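Local coordinates for citrate synthase (Metallosphaera sedula, PDB 6ABW), which probably catalyses the condensation of oxaloacetate and acetyl-CoA with water to give citrate and free CoA, feeding carbon into the tricarboxylic acid cycle, at residues F268-Y273 against D277-I282. Residues are numbered along the deposited sequence; the frame is centred on the assembly and turned at random.
Sequences FGHRVY and DPRAKI. With ACO (acetyl coenzyme *a), chain D.
Y273 and D277 bring the loop 268-273, whose residues 268-271 line the acetyl-CoA pocket, to 6.1 Å, CA to CA, from the N-terminus of helix 278-292, a worked example of an N-cap carboxylate also gripped by an arginine of its own first helical turn. D277 is the cap: its OD1 accepts from R279 N on the anti side, tilted well out of the carboxylate plane. Its CG lies anti to the backbone N (chi1 177°), which turns the carboxylate back over the first turn, where R279 grips it side-on. NE, a second donor to D277 OD1, meets its syn lone pair at 3.0 Å, almost in the guanidinium plane. NH2 reaches OD2, also syn, in a salt bridge tilted from that plane. The Y273 ring lies against this pair: P278 CD sits over its face, 3.7 Å from the centroid, in a CH-pi contact, while D277 OD1 approaches CE2. At its rim, Y273 brings CD2 over the centre of one face of the H270 ring, the predicted active-site histidine. H270 is further held by V272 N and Y273 N, both donating to ND1, and a water links its NE2 to R279 NH2 (2.9 Å from the water). R279, held by D277, is thus placed as a probable second-shell neighbour of H270. An asparagine here in place of D277, uncharged and with one acceptor instead of two, would probably lose the salt bridge and leave the guanidinium less firmly held beside the water shared with H270. On the far side of the loop, F268 O receives a weak bond from N8P of acetyl-CoA. The short connection between loop and helix thus sets cap, salt bridge and Y273 ring behind H270. Around them, H195 bonds the Y273 hydroxyl, L40 of strand 39-42 packs on Y273, P278 and R279, and L191 of helix 179-191 borders R279 and I282.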
ATOM      1  N   PHE A 268      -2.364  -4.884 -27.976  1.00 10.15           N
ATOM      2  CA  PHE A 268      -1.224  -5.043 -28.882  1.00 10.15           C
ATOM      3  C   PHE A 268      -0.071  -4.227 -28.303  1.00 10.29           C
ATOM      4  O   PHE A 268      -0.268  -3.148 -27.691  1.00 11.12           O
ATOM      5  CB  PHE A 268      -1.495  -4.568 -30.286  1.00 10.92           C
ATOM      6  CG  PHE A 268      -2.017  -5.636 -31.203  1.00 10.47           C
ATOM      7  CD1 PHE A 268      -3.192  -6.354 -30.916  1.00 10.52           C
ATOM      8  CD2 PHE A 268      -1.365  -5.953 -32.340  1.00 10.62           C
ATOM      9  CE1 PHE A 268      -3.691  -7.295 -31.814  1.00 10.72           C
ATOM     10  CE2 PHE A 268      -1.848  -6.902 -33.205  1.00 10.20           C
ATOM     11  CZ  PHE A 268      -3.006  -7.615 -32.938  1.00 10.37           C
ATOM     12  N   GLY A 269       1.119  -4.716 -28.572  1.00 10.84           N
ATOM     13  CA  GLY A 269       2.346  -3.984 -28.250  1.00 12.31           C
ATOM     14  C   GLY A 269       2.924  -4.313 -26.874  1.00 13.17           C
ATOM     15  O   GLY A 269       2.212  -4.610 -25.892  1.00 12.24           O
ATOM     16  N   HIS A 270       4.236  -4.203 -26.717  1.00 13.10           N
ATOM     17  CA  HIS A 270       4.809  -4.496 -25.433  1.00 14.28           C
ATOM     18  C   HIS A 270       6.131  -3.798 -25.323  1.00 15.79           C
ATOM     19  O   HIS A 270       6.869  -3.761 -26.347  1.00 14.03           O
ATOM     20  CB  HIS A 270       4.988  -6.010 -25.279  1.00 15.39           C
ATOM     21  CG  HIS A 270       5.135  -6.440 -23.875  1.00 15.16           C
ATOM     22  ND1 HIS A 270       6.363  -6.493 -23.251  1.00 15.06           N
ATOM     23  CD2 HIS A 270       4.231  -6.909 -22.977  1.00 15.76           C
ATOM     24  CE1 HIS A 270       6.195  -6.915 -22.012  1.00 18.01           C
ATOM     25  NE2 HIS A 270       4.900  -7.134 -21.804  1.00 15.46           N
ATOM     26  N   ARG A 271       6.457  -3.308 -24.126  1.00 16.87           N
ATOM     27  CA  ARG A 271       7.793  -2.614 -23.973  1.00 21.49           C
ATOM     28  C   ARG A 271       9.004  -3.523 -24.130  1.00 20.16           C
ATOM     29  O   ARG A 271      10.101  -3.012 -24.415  1.00 20.49           O
ATOM     30  CB  ARG A 271       7.900  -1.861 -22.616  1.00 26.78           C
ATOM     31  CG  ARG A 271       7.053  -0.583 -22.603  1.00 33.08           C
ATOM     32  CD  ARG A 271       7.297   0.385 -21.437  1.00 43.01           C
ATOM     33  NE  ARG A 271       6.214   1.396 -21.397  1.00 51.69           N
ATOM     34  CZ  ARG A 271       6.069   2.445 -22.231  1.00 55.43           C
ATOM     35  NH1 ARG A 271       6.931   2.689 -23.222  1.00 54.36           N
ATOM     36  NH2 ARG A 271       5.022   3.267 -22.083  1.00 58.36           N
ATOM     37  N   VAL A 272       8.862  -4.819 -23.872  1.00 16.91           N
ATOM     38  CA  VAL A 272       9.964  -5.799 -23.930  1.00 18.42           C
ATOM     39  C   VAL A 272       9.863  -6.735 -25.127  1.00 19.07           C
ATOM     40  O   VAL A 272      10.853  -6.964 -25.864  1.00 18.42           O
ATOM     41  CB  VAL A 272      10.037  -6.621 -22.591  1.00 21.58           C
ATOM     42  CG1 VAL A 272      11.202  -7.577 -22.563  1.00 21.60           C
ATOM     43  CG2 VAL A 272      10.186  -5.667 -21.405  1.00 22.24           C
ATOM     44  N   TYR A 273       8.724  -7.394 -25.287  1.00 16.88           N
ATOM     45  CA  TYR A 273       8.503  -8.329 -26.379  1.00 16.47           C
ATOM     46  C   TYR A 273       8.381  -7.616 -27.740  1.00 18.34           C
ATOM     47  O   TYR A 273       7.553  -6.739 -27.903  1.00 18.17           O
ATOM     48  CB  TYR A 273       7.248  -9.186 -26.225  1.00 15.62           C
ATOM     49  CG  TYR A 273       7.311 -10.135 -25.032  1.00 14.48           C
ATOM     50  CD1 TYR A 273       8.293 -11.108 -24.964  1.00 14.05           C
ATOM     51  CD2 TYR A 273       6.390 -10.036 -23.963  1.00 13.95           C
ATOM     52  CE1 TYR A 273       8.377 -11.967 -23.891  1.00 15.89           C
ATOM     53  CE2 TYR A 273       6.444 -10.913 -22.870  1.00 14.09           C
ATOM     54  CZ  TYR A 273       7.451 -11.841 -22.831  1.00 15.22           C
ATOM     55  OH  TYR A 273       7.598 -12.689 -21.794  1.00 16.17           O
ATOM     56  N   ASP A 277       3.689 -12.021 -27.595  1.00 16.11           N
ATOM     57  CA  ASP A 277       3.936 -12.323 -26.182  1.00 13.59           C
ATOM     58  C   ASP A 277       3.630 -13.806 -26.056  1.00 12.76           C
ATOM     59  O   ASP A 277       2.550 -14.257 -26.444  1.00 12.38           O
ATOM     60  CB  ASP A 277       2.985 -11.418 -25.402  1.00 13.99           C
ATOM     61  CG  ASP A 277       2.998 -11.590 -23.927  1.00 13.57           C
ATOM     62  OD1 ASP A 277       3.383 -12.670 -23.384  1.00 11.89           O
ATOM     63  OD2 ASP A 277       2.658 -10.531 -23.302  1.00 12.99           O
ATOM     64  N   PRO A 278       4.574 -14.601 -25.513  1.00 12.25           N
ATOM     65  CA  PRO A 278       4.302 -16.050 -25.396  1.00 12.04           C
ATOM     66  C   PRO A 278       3.040 -16.361 -24.640  1.00 12.05           C
ATOM     67  O   PRO A 278       2.399 -17.403 -24.898  1.00 12.46           O
ATOM     68  CB  PRO A 278       5.517 -16.593 -24.696  1.00 13.21           C
ATOM     69  CG  PRO A 278       6.193 -15.448 -24.064  1.00 12.94           C
ATOM     70  CD  PRO A 278       5.853 -14.216 -24.904  1.00 12.23           C
ATOM     71  N   ARG A 279       2.651 -15.460 -23.722  1.00 12.26           N
ATOM     72  CA  ARG A 279       1.389 -15.701 -23.018  1.00 11.28           C
ATOM     73  C   ARG A 279       0.147 -15.577 -23.870  1.00 12.28           C
ATOM     74  O   ARG A 279      -0.877 -16.234 -23.582  1.00 10.22           O
ATOM     75  CB  ARG A 279       1.237 -14.787 -21.767  1.00 11.84           C
ATOM     76  CG  ARG A 279       2.368 -15.004 -20.794  1.00 12.43           C
ATOM     77  CD  ARG A 279       2.484 -13.895 -19.773  1.00 11.77           C
ATOM     78  NE  ARG A 279       2.913 -12.658 -20.425  1.00 10.98           N
ATOM     79  CZ  ARG A 279       2.977 -11.475 -19.817  1.00 11.34           C
ATOM     80  NH1 ARG A 279       2.724 -11.343 -18.536  1.00 11.46           N
ATOM     81  NH2 ARG A 279       3.247 -10.377 -20.493  1.00 10.68           N
ATOM     82  N   ALA A 280       0.215 -14.747 -24.922  1.00 13.37           N
ATOM     83  CA  ALA A 280      -0.956 -14.439 -25.719  1.00 13.71           C
ATOM     84  C   ALA A 280      -1.359 -15.658 -26.512  1.00 13.66           C
ATOM     85  O   ALA A 280      -2.533 -15.905 -26.633  1.00 12.34           O
ATOM     86  CB  ALA A 280      -0.653 -13.282 -26.670  1.00 13.99           C
ATOM     87  N   LYS A 281      -0.415 -16.423 -27.045  1.00 15.98           N
ATOM     88  CA  LYS A 281      -0.745 -17.610 -27.783  1.00 17.29           C
ATOM     89  C   LYS A 281      -1.430 -18.681 -26.914  1.00 15.99           C
ATOM     90  O   LYS A 281      -2.297 -19.459 -27.370  1.00 14.22           O
ATOM     91  CB  LYS A 281       0.549 -18.201 -28.350  1.00 25.03           C
ATOM     92  CG  LYS A 281       1.190 -17.286 -29.352  1.00 31.48           C
ATOM     93  CD  LYS A 281       2.467 -17.865 -29.936  1.00 33.35           C
ATOM     94  CE  LYS A 281       3.609 -17.830 -28.961  1.00 38.39           C
ATOM     95  NZ  LYS A 281       4.809 -17.137 -29.523  1.00 42.78           N
ATOM     96  N   ILE A 282      -1.051 -18.701 -25.642  1.00 14.06           N
ATOM     97  CA  ILE A 282      -1.616 -19.690 -24.737  1.00 12.46           C
ATOM     98  C   ILE A 282      -2.999 -19.251 -24.320  1.00 12.67           C
ATOM     99  O   ILE A 282      -3.954 -20.074 -24.343  1.00 12.25           O
ATOM    100  CB  ILE A 282      -0.677 -19.951 -23.556  1.00 13.43           C
ATOM    101  CG1 ILE A 282       0.666 -20.382 -24.068  1.00 13.85           C
ATOM    102  CG2 ILE A 282      -1.284 -21.032 -22.685  1.00 13.28           C
ATOM    103  CD1 ILE A 282       1.811 -20.336 -23.093  1.00 16.90           C
TER
HETATM  104  N1A ACO D 403      -1.371  -0.134 -31.740  1.00 21.66           N
HETATM  105  C2A ACO D 403      -0.991   0.541 -32.885  1.00 25.83           C
HETATM  106  N3A ACO D 403       0.279   1.066 -33.064  1.00 23.86           N
HETATM  107  C4A ACO D 403       1.185   0.907 -32.071  1.00 26.22           C
HETATM  108  C5A ACO D 403       0.841   0.182 -30.828  1.00 23.09           C
HETATM  109  C6A ACO D 403      -0.517  -0.346 -30.729  1.00 21.92           C
HETATM  110  N6A ACO D 403      -0.872  -0.976 -29.589  1.00 20.29           N
HETATM  111  N7A ACO D 403       1.926   0.207 -30.018  1.00 24.73           N
HETATM  112  C8A ACO D 403       2.905   0.881 -30.670  1.00 26.44           C
HETATM  113  N9A ACO D 403       2.453   1.297 -31.874  1.00 30.89           N
HETATM  114  C1B ACO D 403       3.230   2.038 -32.910  1.00 42.32           C
HETATM  115  C2B ACO D 403       3.866   3.347 -32.413  1.00 49.01           C
HETATM  116  O2B ACO D 403       2.986   4.472 -32.453  1.00 50.37           O
HETATM  117  C3B ACO D 403       4.989   3.478 -33.404  1.00 54.61           C
HETATM  118  O3B ACO D 403       4.424   4.077 -34.583  1.00 68.29           O
HETATM  119  P3B ACO D 403       5.253   4.995 -35.650  1.00 82.15           P
HETATM  120  O7A ACO D 403       4.198   5.889 -36.275  1.00 80.62           O
HETATM  121  O8A ACO D 403       5.860   3.993 -36.628  1.00 69.20           O
HETATM  122  O9A ACO D 403       6.250   5.749 -34.777  1.00 79.18           O
HETATM  123  C4B ACO D 403       5.444   2.037 -33.673  1.00 53.93           C
HETATM  124  O4B ACO D 403       4.320   1.193 -33.382  1.00 49.13           O
HETATM  125  C5B ACO D 403       6.579   1.562 -32.802  1.00 52.68           C
HETATM  126  O5B ACO D 403       6.223   1.719 -31.428  1.00 56.96           O
HETATM  127  P1A ACO D 403       7.211   1.150 -30.283  1.00 61.93           P
HETATM  128  O1A ACO D 403       8.265   2.218 -30.108  1.00 60.85           O
HETATM  129  O2A ACO D 403       7.567  -0.301 -30.638  1.00 69.04           O
HETATM  130  O3A ACO D 403       6.365   1.043 -28.904  1.00 59.64           O
HETATM  131  P2A ACO D 403       5.881   2.302 -28.008  1.00 58.09           P
HETATM  132  O4A ACO D 403       6.821   2.541 -26.856  1.00 56.35           O
HETATM  133  O5A ACO D 403       5.343   3.397 -28.882  1.00 53.32           O
HETATM  134  O6A ACO D 403       4.662   1.535 -27.276  1.00 53.82           O
HETATM  135  CBP ACO D 403       3.775   0.108 -25.587  1.00 39.93           C
HETATM  136  CCP ACO D 403       4.801   0.240 -26.681  1.00 43.05           C
HETATM  137  CDP ACO D 403       3.407  -1.241 -25.012  1.00 35.40           C
HETATM  138  CEP ACO D 403       3.460   1.372 -24.773  1.00 38.04           C
HETATM  139  CAP ACO D 403       2.502   0.220 -26.577  1.00 37.56           C
HETATM  140  OAP ACO D 403       2.484  -0.708 -27.678  1.00 33.43           O
HETATM  141  C9P ACO D 403       1.106   0.115 -25.954  1.00 44.79           C
HETATM  142  O9P ACO D 403       0.600   1.143 -25.518  1.00 48.10           O
HETATM  143  N8P ACO D 403       0.510  -1.103 -25.895  1.00 38.72           N
HETATM  144  C7P ACO D 403      -0.657  -1.342 -25.077  1.00 41.85           C
HETATM  145  C6P ACO D 403      -1.943  -0.704 -25.550  1.00 38.26           C
HETATM  146  C5P ACO D 403      -2.941  -1.000 -24.437  1.00 44.02           C
HETATM  147  O5P ACO D 403      -3.634  -2.014 -24.484  1.00 37.13           O
HETATM  148  N4P ACO D 403      -3.061  -0.103 -23.432  1.00 44.04           N
HETATM  149  C3P ACO D 403      -4.058  -0.224 -22.361  1.00 43.42           C
HETATM  150  C2P ACO D 403      -3.290  -0.403 -21.069  1.00 52.94           C
HETATM  151  S1P ACO D 403      -3.431   1.070 -20.120  1.00 58.11           S
HETATM  152  C   ACO D 403      -4.106   0.287 -18.829  1.00 46.49           C
HETATM  153  O   ACO D 403      -5.293   0.027 -18.902  1.00 44.53           O
HETATM  154  CH3 ACO D 403      -3.198  -0.086 -17.695  1.00 39.00           C
HETATM  155  O   HOH W   1       3.275  -7.613 -19.663  1.00 23.33           O